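PDB 4CH7: siroheme decarboxylase from Hydrogenobacter thermophilus, which decarboxylates siroheme twice to give 12,18-didecarboxysiroheme, releasing two molecules of carbon dioxide, a step in the biosynthesis of heme d1. Local coordinates for residues A[117-122]-A[322-327]; A[124-129]-A[329-334]; A[6-11]-A[35-40]. All coordinates share one frame; numbering follows the deposited sequence. Where two conformers were deposited one is given.

Contact 1: A[117-122]-A[322-327]; sequences EDVVRL and EEFERW
The rings of Phe324 and Trp327 both present their edges to Val119, which sends one methyl to each. Val119 CG2 lies 4.3 Å from Phe324 CZ, close to the plane of the phenyl ring, while Val119 CG1 stands 4.5 Å from Trp327 CZ3 at the six-membered end of the indole and near its plane. Neither ring is met over a face by the valine. A face of the phenyl ring is taken within the helix itself, where Trp327 CE3 sits 4.2 Å above the plane of the Phe324 ring and toward its rim; the carbonyl oxygen of Phe324 in turn lies in plane at the edge of the indole. The third flat group, the guanidinium of Arg121, stays on its own helix: Leu122 CG lies over one face, toward the rim, and Asp118 holds the edge through a nearly straight salt bridge (N-H...O angle 171°) from NH2 to OD1 at 3.2 Å, in the guanidinium plane but reaching the carboxylate from above its plane.

Both aromatic side chains extend with CG opposite the backbone N (chi1 179° for Phe324, 172° for Trp327), and this carries the rings across a wide gap: the nearest CA atoms, of Val119 and Glu325, are 10.9 Å apart. With this spacing goes a small contact, which is buried and purely apolar. Leu107 and Val109 of strand 103-109 back Val119, and Cys88 touches both aromatic side chains. Here the C-terminal helix 323-335 leans on the second helix of a ferredoxin-like beta-alpha-beta-beta-alpha-beta unit, that of the first AsnC-like ligand-binding domain.

Contact 2: A[124-129]-A[329-334]; sequences AERERV and KELISA
The aliphatic root of Arg126 rests on Leu331: one methyl, Leu331 CD1, touches Arg126 CB at 3.8 Å and also lies 3.9 Å from Arg126 CG. The two side chains run past one another in opposite senses, so the leucine stays by the base of the arginine while the arginine reaches on toward helix 323-335. Its chain bends at chi2 (67°), and the guanidinium arrives at Ala334, one turn after Leu331, where Ala334 CB lies over one of its faces, 4.4 Å from Arg126 CZ. Arg126 NH1 comes no nearer than 4.2 Å to Ala334 O, and no hydrogen bond spans the segments. The interaction is a methyl against a flat cation at one end and apolar chain against apolar chain at the other.

Behind this first shell, the backbone fixes where the arginine starts. Helix 116-126 stops at Arg126 and closes in a Schellman motif, with Arg128 at positive phi (54°); Val129 N bonds back to Ala124 O at 2.6 Å, and a weak bond joins Arg128 N to Glu125 O. Arg126 thus projects from the last helical residue before the chain turns away. On the opposing side, Ala334 is held in its helix by the bond from its N to Glu330 O.

Farther out, Phe84 touches both Arg126 and Leu331, and Leu335 touches Arg126 as well. After the Schellman turn, the chain runs from Val129 into strand 132-139. Contact 2 accordingly lies where three helices meet: the end of helix 116-126, the later turns of helix 323-335 and helix 75-87.

Contact 3: A[6-11]-A[35-40]; sequences DKILKI and GKLLKT
Apolar packing between Ile8 and the pair Leu37 and Thr40 makes up this helix-helix contact. Leu37 touches through one methyl, CD1, 3.7 Å from Ile8 CG1, with Ile8 CG2 equally near, so it fits against the fork of the isoleucine as the two side chains pass in opposite directions. The end of the isoleucine goes farther: the Ile8 side chain passes at a slant to that of Thr40, and Ile8 CD1 meets Thr40 CG2 at 3.6 Å. A first torsion of -64° places CG2 of Thr40 opposite its backbone N, facing Ile8, and leaves the hydroxyl beside that N.

No hydrogen bond joins the two segments; the polar bond at the interface lies within helix 34-47. Thr40 OG1 donates to Lys36 O at 2.9 Å, and Thr40 N bonds to the same oxygen at 3.2 Å; the two donors approach from opposite faces of the carbonyl plane. The threonine hydroxyl is thereby tied back onto its own helix.

Ile32, in the loop before helix 34-47, touches both Ile8 and Leu37, while Leu26 of helix 22-30 adds to the cover over Leu37. The contact thus joins the first and third helices of the N-terminal helix-turn-helix domain. With no hydrogen bond or salt bridge between segments 6-11 and 35-40, their fit here rests on methyl and methylene groups, and the threonine hydroxyl at the interface has its proton committed within helix 34-47.

Contacts 1 and 2 are successive parts of one interface between helix 116-126 and helix 323-335. Their centres are 9 Å apart, and Leu122 bridges them by packing on Leu331 and Ile332. Contact 3 lies on the opposite side of the chain's centre, about 42 Å from contact 1 and 49 Å from contact 2 between centres, in the N-terminal helix-turn-helix domain. Along the chain it closes first, with local segments, whereas contacts 1 and 2 alternate and each spans about 200 residues. They bring the C-terminal helix back to the first AsnC-like domain, whose strands share an eight-stranded barrel with those of the second.

Contact 1: A[117-122]-A[322-327]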
ATOM      1  N   GLU A 117       3.959  17.584  -2.775  1.00 42.33           N
ATOM      2  CA  GLU A 117       3.630  18.501  -3.866  1.00 47.33           C
ATOM      3  C   GLU A 117       4.861  19.055  -4.579  1.00 44.89           C
ATOM      4  O   GLU A 117       4.828  19.304  -5.787  1.00 45.10           O
ATOM      5  CB  GLU A 117       2.781  19.662  -3.345  1.00 52.11           C
ATOM      6  CG  GLU A 117       1.287  19.377  -3.290  1.00 56.27           C
ATOM      7  CD  GLU A 117       0.885  18.480  -2.132  1.00 48.60           C
ATOM      8  OE1 GLU A 117       1.753  18.118  -1.314  1.00 49.11           O
ATOM      9  OE2 GLU A 117      -0.312  18.144  -2.039  1.00 54.86           O
ATOM     10  N   ASP A 118       5.939  19.263  -3.828  1.00 47.85           N
ATOM     11  CA  ASP A 118       7.190  19.735  -4.409  1.00 51.12           C
ATOM     12  C   ASP A 118       7.832  18.627  -5.240  1.00 55.00           C
ATOM     13  O   ASP A 118       8.295  18.862  -6.358  1.00 47.23           O
ATOM     14  CB  ASP A 118       8.157  20.202  -3.317  1.00 43.94           C
ATOM     15  CG  ASP A 118       7.691  21.469  -2.623  1.00 53.81           C
ATOM     16  OD1 ASP A 118       7.260  22.410  -3.322  1.00 54.39           O
ATOM     17  OD2 ASP A 118       7.758  21.523  -1.377  1.00 55.17           O
ATOM     18  N   VAL A 119       7.853  17.421  -4.678  1.00 48.49           N
ATOM     19  CA  VAL A 119       8.397  16.245  -5.352  1.00 49.52           C
ATOM     20  C   VAL A 119       7.774  16.028  -6.731  1.00 52.78           C
ATOM     21  O   VAL A 119       8.488  15.829  -7.711  1.00 58.57           O
ATOM     22  CB  VAL A 119       8.213  14.974  -4.492  1.00 55.36           C
ATOM     23  CG1 VAL A 119       8.657  13.739  -5.248  1.00 50.95           C
ATOM     24  CG2 VAL A 119       8.981  15.098  -3.188  1.00 54.81           C
ATOM     25  N   VAL A 120       6.447  16.082  -6.803  0.55 47.29           N
ATOM     26  CA  VAL A 120       5.745  15.860  -8.065  0.55 48.26           C
ATOM     27  C   VAL A 120       5.940  17.017  -9.047  0.55 50.36           C
ATOM     28  O   VAL A 120       5.976  16.806 -10.259  0.55 48.90           O
ATOM     29  CB  VAL A 120       4.234  15.585  -7.852  0.55 49.71           C
ATOM     30  CG1 VAL A 120       4.035  14.462  -6.855  0.55 42.00           C
ATOM     31  CG2 VAL A 120       3.506  16.832  -7.379  0.55 49.36           C
ATOM     32  N   ARG A 121       6.068  18.234  -8.520  1.00 48.16           N
ATOM     33  CA  ARG A 121       6.310  19.414  -9.352  1.00 45.00           C
ATOM     34  C   ARG A 121       7.638  19.266 -10.085  1.00 42.70           C
ATOM     35  O   ARG A 121       7.729  19.490 -11.294  1.00 50.48           O
ATOM     36  CB  ARG A 121       6.321  20.691  -8.501  1.00 48.57           C
ATOM     37  CG  ARG A 121       6.841  21.923  -9.236  1.00 49.61           C
ATOM     38  CD  ARG A 121       6.791  23.172  -8.364  1.00 43.25           C
ATOM     39  NE  ARG A 121       7.462  22.989  -7.080  1.00 49.88           N
ATOM     40  CZ  ARG A 121       8.767  23.155  -6.884  1.00 56.06           C
ATOM     41  NH1 ARG A 121       9.557  23.501  -7.890  1.00 58.12           N
ATOM     42  NH2 ARG A 121       9.290  22.971  -5.681  1.00 58.52           N
ATOM     43  N   LEU A 122       8.660  18.865  -9.336  1.00 46.44           N
ATOM     44  CA  LEU A 122       9.986  18.639  -9.890  1.00 53.14           C
ATOM     45  C   LEU A 122       9.992  17.461 -10.865  1.00 53.23           C
ATOM     46  O   LEU A 122      10.692  17.495 -11.878  1.00 52.69           O
ATOM     47  CB  LEU A 122      10.991  18.422  -8.758  1.00 50.92           C
ATOM     48  CG  LEU A 122      11.148  19.629  -7.833  1.00 56.63           C
ATOM     49  CD1 LEU A 122      11.913  19.277  -6.571  1.00 56.57           C
ATOM     50  CD2 LEU A 122      11.829  20.767  -8.571  1.00 51.06           C
ATOM     51  N   GLU A 322      17.816   5.102   2.547  1.00 73.77           N
ATOM     52  CA  GLU A 322      18.490   6.331   2.149  1.00 81.52           C
ATOM     53  C   GLU A 322      18.331   6.598   0.659  1.00 79.99           C
ATOM     54  O   GLU A 322      18.693   7.669   0.168  1.00 78.11           O
ATOM     55  CB  GLU A 322      19.975   6.252   2.498  1.00 85.70           C
ATOM     56  CG  GLU A 322      20.255   6.033   3.973  1.00 92.68           C
ATOM     57  CD  GLU A 322      21.638   5.473   4.220  1.00106.18           C
ATOM     58  OE1 GLU A 322      22.243   4.939   3.266  1.00109.81           O
ATOM     59  OE2 GLU A 322      22.119   5.566   5.369  1.00106.06           O
ATOM     60  N   GLU A 323      17.780   5.622  -0.054  1.00 73.61           N
ATOM     61  CA  GLU A 323      17.742   5.668  -1.513  1.00 77.82           C
ATOM     62  C   GLU A 323      16.750   6.672  -2.115  1.00 72.13           C
ATOM     63  O   GLU A 323      16.910   7.071  -3.267  1.00 68.94           O
ATOM     64  CB  GLU A 323      17.525   4.267  -2.100  1.00 70.88           C
ATOM     65  CG  GLU A 323      16.210   3.614  -1.724  1.00 76.39           C
ATOM     66  CD  GLU A 323      16.046   2.237  -2.340  1.00 86.03           C
ATOM     67  OE1 GLU A 323      16.861   1.872  -3.217  1.00 82.12           O
ATOM     68  OE2 GLU A 323      15.105   1.518  -1.943  1.00 87.76           O
ATOM     69  N   PHE A 324      15.735   7.086  -1.358  1.00 67.32           N
ATOM     70  CA  PHE A 324      14.820   8.110  -1.861  1.00 67.11           C
ATOM     71  C   PHE A 324      15.512   9.462  -1.914  1.00 63.76           C
ATOM     72  O   PHE A 324      15.495  10.141  -2.940  1.00 63.26           O
ATOM     73  CB  PHE A 324      13.553   8.230  -1.009  1.00 65.16           C
ATOM     74  CG  PHE A 324      12.601   9.295  -1.499  1.00 65.91           C
ATOM     75  CD1 PHE A 324      11.643   8.995  -2.459  1.00 59.49           C
ATOM     76  CD2 PHE A 324      12.677  10.600  -1.018  1.00 63.85           C
ATOM     77  CE1 PHE A 324      10.772   9.970  -2.925  1.00 63.87           C
ATOM     78  CE2 PHE A 324      11.812  11.581  -1.482  1.00 55.89           C
ATOM     79  CZ  PHE A 324      10.858  11.264  -2.436  1.00 60.03           C
ATOM     80  N   GLU A 325      16.095   9.854  -0.785  1.00 70.72           N
ATOM     81  CA  GLU A 325      16.794  11.126  -0.670  1.00 62.65           C
ATOM     82  C   GLU A 325      17.876  11.237  -1.737  1.00 69.63           C
ATOM     83  O   GLU A 325      17.969  12.247  -2.434  1.00 65.58           O
ATOM     84  CB  GLU A 325      17.405  11.267   0.726  1.00 72.19           C
ATOM     85  CG  GLU A 325      18.225  12.532   0.931  1.00 76.03           C
ATOM     86  CD  GLU A 325      18.841  12.610   2.314  1.00 85.27           C
ATOM     87  OE1 GLU A 325      18.106  12.428   3.306  1.00 81.49           O
ATOM     88  OE2 GLU A 325      20.062  12.849   2.407  1.00 90.61           O
ATOM     89  N   ARG A 326      18.675  10.183  -1.870  1.00 69.10           N
ATOM     90  CA  ARG A 326      19.720  10.127  -2.885  1.00 69.04           C
ATOM     91  C   ARG A 326      19.130  10.247  -4.287  1.00 70.82           C
ATOM     92  O   ARG A 326      19.682  10.939  -5.144  1.00 59.50           O
ATOM     93  CB  ARG A 326      20.526   8.834  -2.747  1.00 70.39           C
ATOM     94  CG  ARG A 326      21.566   8.633  -3.832  1.00 73.15           C
ATOM     95  CD  ARG A 326      22.478   7.455  -3.523  1.00 77.73           C
ATOM     96  NE  ARG A 326      21.735   6.276  -3.088  1.00 82.71           N
ATOM     97  CZ  ARG A 326      21.071   5.463  -3.904  1.00 87.01           C
ATOM     98  NH1 ARG A 326      21.043   5.701  -5.207  1.00 82.92           N
ATOM     99  NH2 ARG A 326      20.429   4.412  -3.417  1.00 76.02           N
ATOM    100  N   TRP A 327      18.002   9.579  -4.513  1.00 62.67           N
ATOM    101  CA  TRP A 327      17.275   9.727  -5.765  1.00 55.56           C
ATOM    102  C   TRP A 327      16.783  11.158  -5.927  1.00 61.04           C
ATOM    103  O   TRP A 327      16.788  11.704  -7.031  1.00 65.06           O
ATOM    104  CB  TRP A 327      16.081   8.772  -5.824  1.00 61.77           C
ATOM    105  CG  TRP A 327      15.198   9.026  -7.010  1.00 59.47           C
ATOM    106  CD1 TRP A 327      15.337   8.503  -8.263  1.00 62.77           C
ATOM    107  CD2 TRP A 327      14.046   9.878  -7.056  1.00 53.90           C
ATOM    108  NE1 TRP A 327      14.339   8.976  -9.084  1.00 57.77           N
ATOM    109  CE2 TRP A 327      13.534   9.822  -8.367  1.00 64.97           C
ATOM    110  CE3 TRP A 327      13.396  10.681  -6.116  1.00 62.21           C
ATOM    111  CZ2 TRP A 327      12.404  10.539  -8.759  1.00 59.20           C
ATOM    112  CZ3 TRP A 327      12.275  11.392  -6.507  1.00 61.03           C
ATOM    113  CH2 TRP A 327      11.793  11.318  -7.816  1.00 61.86           C
TER

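Contact 2: A[124-129]-A[329-334]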
ATOM      1  N   ALA A 124       7.280  16.439 -12.668  1.00 46.98           N
ATOM      2  CA  ALA A 124       6.548  16.917 -13.837  1.00 54.68           C
ATOM      3  C   ALA A 124       7.359  17.921 -14.649  1.00 57.22           C
ATOM      4  O   ALA A 124       7.284  17.938 -15.876  1.00 55.78           O
ATOM      5  CB  ALA A 124       5.224  17.527 -13.414  1.00 51.56           C
ATOM      6  N   GLU A 125       8.123  18.764 -13.960  1.00 49.79           N
ATOM      7  CA  GLU A 125       8.972  19.746 -14.625  1.00 54.89           C
ATOM      8  C   GLU A 125      10.073  19.055 -15.431  1.00 58.39           C
ATOM      9  O   GLU A 125      10.339  19.415 -16.580  1.00 56.82           O
ATOM     10  CB  GLU A 125       9.596  20.695 -13.599  1.00 55.36           C
ATOM     11  CG  GLU A 125      10.502  21.753 -14.213  1.00 55.61           C
ATOM     12  CD  GLU A 125      11.401  22.425 -13.197  1.00 58.85           C
ATOM     13  OE1 GLU A 125      11.075  22.386 -11.994  1.00 56.46           O
ATOM     14  OE2 GLU A 125      12.434  22.993 -13.606  1.00 65.77           O
ATOM     15  N   ARG A 126      10.706  18.062 -14.811  1.00 49.79           N
ATOM     16  CA  ARG A 126      11.771  17.285 -15.441  1.00 54.05           C
ATOM     17  C   ARG A 126      11.255  16.476 -16.630  1.00 64.86           C
ATOM     18  O   ARG A 126      11.921  16.376 -17.665  1.00 64.31           O
ATOM     19  CB  ARG A 126      12.416  16.361 -14.401  1.00 49.73           C
ATOM     20  CG  ARG A 126      13.344  15.293 -14.964  1.00 60.16           C
ATOM     21  CD  ARG A 126      14.601  15.887 -15.576  1.00 69.26           C
ATOM     22  NE  ARG A 126      15.496  14.850 -16.080  1.00 83.26           N
ATOM     23  CZ  ARG A 126      16.480  15.070 -16.946  1.00 82.02           C
ATOM     24  NH1 ARG A 126      16.693  16.292 -17.412  1.00 78.88           N
ATOM     25  NH2 ARG A 126      17.245  14.067 -17.352  1.00 75.71           N
ATOM     26  N   GLU A 127      10.063  15.910 -16.481  1.00 53.96           N
ATOM     27  CA  GLU A 127       9.462  15.114 -17.543  1.00 64.52           C
ATOM     28  C   GLU A 127       8.647  15.970 -18.496  1.00 64.86           C
ATOM     29  O   GLU A 127       8.015  15.448 -19.415  1.00 61.86           O
ATOM     30  CB  GLU A 127       8.584  14.004 -16.964  1.00 59.98           C
ATOM     31  CG  GLU A 127       9.376  12.892 -16.316  1.00 59.49           C
ATOM     32  CD  GLU A 127      10.490  12.389 -17.208  1.00 67.38           C
ATOM     33  OE1 GLU A 127      10.197  11.620 -18.145  1.00 67.10           O
ATOM     34  OE2 GLU A 127      11.657  12.767 -16.983  1.00 71.22           O
ATOM     35  N   ARG A 128       8.674  17.282 -18.269  1.00 55.54           N
ATOM     36  CA  ARG A 128       7.936  18.235 -19.092  1.00 60.61           C
ATOM     37  C   ARG A 128       6.455  17.875 -19.184  1.00 68.03           C
ATOM     38  O   ARG A 128       5.845  17.970 -20.250  1.00 58.50           O
ATOM     39  CB  ARG A 128       8.552  18.337 -20.486  1.00 63.90           C
ATOM     40  CG  ARG A 128      10.012  18.765 -20.486  1.00 74.29           C
ATOM     41  CD  ARG A 128      10.395  19.267 -21.863  1.00 84.06           C
ATOM     42  NE  ARG A 128       9.298  20.031 -22.447  1.00 90.52           N
ATOM     43  CZ  ARG A 128       9.318  20.573 -23.659  1.00 93.18           C
ATOM     44  NH1 ARG A 128      10.388  20.442 -24.430  1.00 95.16           N
ATOM     45  NH2 ARG A 128       8.265  21.246 -24.098  1.00 89.53           N
ATOM     46  N   VAL A 129       5.892  17.448 -18.058  1.00 65.87           N
ATOM     47  CA  VAL A 129       4.470  17.146 -17.970  1.00 61.35           C
ATOM     48  C   VAL A 129       3.742  18.359 -17.404  1.00 54.12           C
ATOM     49  O   VAL A 129       4.028  18.792 -16.287  1.00 46.54           O
ATOM     50  CB  VAL A 129       4.212  15.920 -17.078  1.00 60.87           C
ATOM     51  CG1 VAL A 129       2.721  15.663 -16.945  1.00 55.42           C
ATOM     52  CG2 VAL A 129       4.920  14.698 -17.645  1.00 55.66           C
ATOM     53  N   LYS A 329      18.009  14.072  -4.577  1.00 65.50           N
ATOM     54  CA  LYS A 329      19.113  14.987  -4.861  1.00 69.86           C
ATOM     55  C   LYS A 329      19.437  14.980  -6.349  1.00 73.15           C
ATOM     56  O   LYS A 329      19.654  16.030  -6.954  1.00 72.23           O
ATOM     57  CB  LYS A 329      20.367  14.578  -4.086  1.00 66.55           C
ATOM     58  CG  LYS A 329      20.180  14.384  -2.590  1.00 73.33           C
ATOM     59  CD  LYS A 329      19.943  15.693  -1.864  1.00 80.12           C
ATOM     60  CE  LYS A 329      20.035  15.501  -0.355  1.00 86.12           C
ATOM     61  NZ  LYS A 329      21.381  15.017   0.062  1.00 84.09           N
ATOM     62  N   GLU A 330      19.467  13.783  -6.928  1.00 68.29           N
ATOM     63  CA  GLU A 330      19.757  13.611  -8.346  1.00 66.43           C
ATOM     64  C   GLU A 330      18.737  14.318  -9.230  1.00 68.34           C
ATOM     65  O   GLU A 330      19.097  14.898 -10.254  1.00 75.30           O
ATOM     66  CB  GLU A 330      19.823  12.124  -8.700  1.00 71.48           C
ATOM     67  CG  GLU A 330      21.232  11.567  -8.708  1.00 74.90           C
ATOM     68  CD  GLU A 330      22.110  12.253  -9.733  1.00 82.70           C
ATOM     69  OE1 GLU A 330      21.820  12.128 -10.941  1.00 79.65           O
ATOM     70  OE2 GLU A 330      23.085  12.922  -9.332  1.00 79.19           O
ATOM     71  N   LEU A 331      17.468  14.266  -8.832  1.00 62.87           N
ATOM     72  CA  LEU A 331      16.417  14.993  -9.538  1.00 60.19           C
ATOM     73  C   LEU A 331      16.666  16.495  -9.456  1.00 68.97           C
ATOM     74  O   LEU A 331      16.531  17.214 -10.448  1.00 61.82           O
ATOM     75  CB  LEU A 331      15.039  14.655  -8.964  1.00 52.01           C
ATOM     76  CG  LEU A 331      13.864  15.414  -9.582  1.00 54.27           C
ATOM     77  CD1 LEU A 331      13.799  15.152 -11.072  1.00 60.15           C
ATOM     78  CD2 LEU A 331      12.551  15.038  -8.913  1.00 57.92           C
ATOM     79  N   ILE A 332      17.024  16.961  -8.262  1.00 55.50           N
ATOM     80  CA  ILE A 332      17.392  18.354  -8.051  1.00 70.99           C
ATOM     81  C   ILE A 332      18.595  18.719  -8.917  1.00 70.05           C
ATOM     82  O   ILE A 332      18.581  19.719  -9.635  1.00 68.35           O
ATOM     83  CB  ILE A 332      17.754  18.623  -6.575  1.00 68.01           C
ATOM     84  CG1 ILE A 332      16.566  18.327  -5.658  1.00 68.85           C
ATOM     85  CG2 ILE A 332      18.238  20.060  -6.398  1.00 79.29           C
ATOM     86  CD1 ILE A 332      15.395  19.266  -5.855  1.00 64.97           C
ATOM     87  N   SER A 333      19.631  17.890  -8.849  1.00 70.35           N
ATOM     88  CA  SER A 333      20.872  18.135  -9.578  1.00 72.05           C
ATOM     89  C   SER A 333      20.676  18.112 -11.093  1.00 73.85           C
ATOM     90  O   SER A 333      21.261  18.918 -11.811  1.00 68.38           O
ATOM     91  CB  SER A 333      21.941  17.119  -9.170  1.00 75.61           C
ATOM     92  OG  SER A 333      23.182  17.405  -9.791  1.00 80.87           O
ATOM     93  N   ALA A 334      19.855  17.187 -11.577  1.00 72.08           N
ATOM     94  CA  ALA A 334      19.580  17.091 -13.007  1.00 70.08           C
ATOM     95  C   ALA A 334      18.786  18.299 -13.493  1.00 76.31           C
ATOM     96  O   ALA A 334      18.827  18.648 -14.673  1.00 77.85           O
ATOM     97  CB  ALA A 334      18.839  15.803 -13.320  1.00 68.43           C
TER

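Contact 3: A[6-11]-A[35-40]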
ATOM      1  N   ASP A   6      -5.332 -25.854   7.495  1.00 62.66           N
ATOM      2  CA  ASP A   6      -6.383 -24.849   7.595  1.00 72.91           C
ATOM      3  C   ASP A   6      -6.250 -23.994   8.856  1.00 62.85           C
ATOM      4  O   ASP A   6      -6.415 -22.776   8.806  1.00 63.81           O
ATOM      5  CB  ASP A   6      -7.759 -25.521   7.558  1.00 69.10           C
ATOM      6  CG  ASP A   6      -8.127 -26.030   6.177  1.00 81.03           C
ATOM      7  OD1 ASP A   6      -7.666 -27.127   5.794  1.00 79.90           O
ATOM      8  OD2 ASP A   6      -8.886 -25.331   5.475  1.00 81.99           O
ATOM      9  N   LYS A   7      -5.955 -24.637   9.985  1.00 56.55           N
ATOM     10  CA  LYS A   7      -5.794 -23.932  11.259  1.00 51.82           C
ATOM     11  C   LYS A   7      -4.574 -23.013  11.273  1.00 52.83           C
ATOM     12  O   LYS A   7      -4.632 -21.896  11.783  1.00 50.70           O
ATOM     13  CB  LYS A   7      -5.698 -24.924  12.419  1.00 54.04           C
ATOM     14  CG  LYS A   7      -7.017 -25.227  13.103  1.00 65.27           C
ATOM     15  CD  LYS A   7      -6.806 -26.178  14.266  1.00 74.28           C
ATOM     16  CE  LYS A   7      -6.141 -27.464  13.808  1.00 67.17           C
ATOM     17  NZ  LYS A   7      -5.881 -28.392  14.940  1.00 75.09           N
ATOM     18  N   ILE A   8      -3.468 -23.501  10.720  1.00 51.80           N
ATOM     19  CA  ILE A   8      -2.224 -22.742  10.662  1.00 57.08           C
ATOM     20  C   ILE A   8      -2.350 -21.559   9.711  1.00 57.33           C
ATOM     21  O   ILE A   8      -1.998 -20.431  10.063  1.00 54.97           O
ATOM     22  CB  ILE A   8      -1.063 -23.628  10.195  1.00 53.73           C
ATOM     23  CG1 ILE A   8      -0.731 -24.680  11.247  1.00 48.70           C
ATOM     24  CG2 ILE A   8       0.164 -22.795   9.909  1.00 56.00           C
ATOM     25  CD1 ILE A   8       0.292 -25.689  10.785  1.00 54.97           C
ATOM     26  N   LEU A   9      -2.833 -21.833   8.502  1.00 51.65           N
ATOM     27  CA  LEU A   9      -3.070 -20.803   7.496  1.00 56.15           C
ATOM     28  C   LEU A   9      -3.950 -19.690   8.055  1.00 56.15           C
ATOM     29  O   LEU A   9      -3.680 -18.507   7.850  1.00 59.80           O
ATOM     30  CB  LEU A   9      -3.737 -21.415   6.262  1.00 60.14           C
ATOM     31  CG  LEU A   9      -4.263 -20.414   5.234  1.00 68.78           C
ATOM     32  CD1 LEU A   9      -3.109 -19.652   4.609  1.00 71.48           C
ATOM     33  CD2 LEU A   9      -5.108 -21.096   4.170  1.00 66.36           C
ATOM     34  N   LYS A  10      -4.995 -20.086   8.772  1.00 48.32           N
ATOM     35  CA  LYS A  10      -5.923 -19.145   9.389  1.00 51.40           C
ATOM     36  C   LYS A  10      -5.258 -18.294  10.474  1.00 64.28           C
ATOM     37  O   LYS A  10      -5.508 -17.091  10.569  1.00 60.50           O
ATOM     38  CB  LYS A  10      -7.116 -19.905   9.981  1.00 59.60           C
ATOM     39  CG  LYS A  10      -8.089 -19.039  10.768  1.00 69.69           C
ATOM     40  CD  LYS A  10      -9.125 -19.879  11.497  1.00 68.25           C
ATOM     41  CE  LYS A  10     -10.145 -19.002  12.209  1.00 72.91           C
ATOM     42  NZ  LYS A  10      -9.516 -18.094  13.208  1.00 73.83           N
ATOM     43  N   ILE A  11      -4.406 -18.918  11.284  1.00 55.58           N
ATOM     44  CA  ILE A  11      -3.859 -18.263  12.474  1.00 50.87           C
ATOM     45  C   ILE A  11      -2.698 -17.301  12.190  1.00 48.73           C
ATOM     46  O   ILE A  11      -2.483 -16.351  12.940  1.00 50.86           O
ATOM     47  CB  ILE A  11      -3.452 -19.301  13.562  1.00 49.22           C
ATOM     48  CG1 ILE A  11      -3.415 -18.654  14.949  1.00 54.38           C
ATOM     49  CG2 ILE A  11      -2.119 -19.960  13.232  1.00 43.10           C
ATOM     50  CD1 ILE A  11      -3.115 -19.625  16.080  1.00 46.54           C
ATOM     51  N   GLY A  35       8.172 -26.682  16.273  1.00 50.88           N
ATOM     52  CA  GLY A  35       9.033 -26.970  15.140  1.00 51.66           C
ATOM     53  C   GLY A  35       8.225 -27.397  13.931  1.00 58.41           C
ATOM     54  O   GLY A  35       8.516 -26.994  12.804  1.00 53.58           O
ATOM     55  N   LYS A  36       7.197 -28.205  14.174  1.00 52.89           N
ATOM     56  CA  LYS A  36       6.297 -28.640  13.116  1.00 45.11           C
ATOM     57  C   LYS A  36       5.495 -27.467  12.556  1.00 49.16           C
ATOM     58  O   LYS A  36       5.301 -27.364  11.343  1.00 55.87           O
ATOM     59  CB  LYS A  36       5.356 -29.732  13.624  1.00 43.78           C
ATOM     60  CG  LYS A  36       4.361 -30.198  12.574  1.00 44.10           C
ATOM     61  CD  LYS A  36       3.630 -31.452  13.010  1.00 43.71           C
ATOM     62  CE  LYS A  36       2.680 -31.922  11.924  1.00 48.26           C
ATOM     63  NZ  LYS A  36       1.987 -33.187  12.286  1.00 55.66           N
ATOM     64  N   LEU A  37       5.032 -26.585  13.441  1.00 48.06           N
ATOM     65  CA  LEU A  37       4.328 -25.378  13.016  1.00 51.99           C
ATOM     66  C   LEU A  37       5.221 -24.545  12.107  1.00 50.71           C
ATOM     67  O   LEU A  37       4.802 -24.132  11.029  1.00 46.99           O
ATOM     68  CB  LEU A  37       3.882 -24.539  14.218  1.00 53.40           C
ATOM     69  CG  LEU A  37       3.375 -23.135  13.873  1.00 54.39           C
ATOM     70  CD1 LEU A  37       2.111 -23.219  13.042  1.00 58.44           C
ATOM     71  CD2 LEU A  37       3.140 -22.291  15.115  1.00 54.87           C
ATOM     72  N   LEU A  38       6.455 -24.320  12.553  1.00 50.71           N
ATOM     73  CA  LEU A  38       7.428 -23.517  11.814  1.00 52.94           C
ATOM     74  C   LEU A  38       7.677 -24.018  10.391  1.00 61.61           C
ATOM     75  O   LEU A  38       7.507 -23.268   9.428  1.00 61.62           O
ATOM     76  CB  LEU A  38       8.750 -23.444  12.582  1.00 48.31           C
ATOM     77  CG  LEU A  38       8.805 -22.436  13.728  1.00 44.91           C
ATOM     78  CD1 LEU A  38      10.180 -22.410  14.367  1.00 51.53           C
ATOM     79  CD2 LEU A  38       8.422 -21.060  13.228  1.00 45.11           C
ATOM     80  N   LYS A  39       8.084 -25.279  10.264  1.00 61.88           N
ATOM     81  CA  LYS A  39       8.381 -25.864   8.957  1.00 68.41           C
ATOM     82  C   LYS A  39       7.169 -25.820   8.027  1.00 61.95           C
ATOM     83  O   LYS A  39       7.312 -25.633   6.817  1.00 64.60           O
ATOM     84  CB  LYS A  39       8.904 -27.297   9.105  1.00 60.25           C
ATOM     85  CG  LYS A  39       9.183 -27.990   7.776  1.00 76.53           C
ATOM     86  CD  LYS A  39       9.839 -29.346   7.960  1.00 85.10           C
ATOM     87  CE  LYS A  39       9.804 -30.145   6.667  1.00 87.24           C
ATOM     88  NZ  LYS A  39       8.409 -30.475   6.260  1.00 69.65           N
ATOM     89  N   THR A  40       5.978 -25.969   8.600  1.00 57.37           N
ATOM     90  CA  THR A  40       4.745 -25.853   7.829  1.00 58.76           C
ATOM     91  C   THR A  40       4.572 -24.444   7.240  1.00 61.77           C
ATOM     92  O   THR A  40       4.278 -24.308   6.052  1.00 62.34           O
ATOM     93  CB  THR A  40       3.503 -26.264   8.650  1.00 64.14           C
ATOM     94  OG1 THR A  40       3.598 -27.652   9.002  1.00 52.20           O
ATOM     95  CG2 THR A  40       2.238 -26.050   7.837  1.00 51.63           C
TER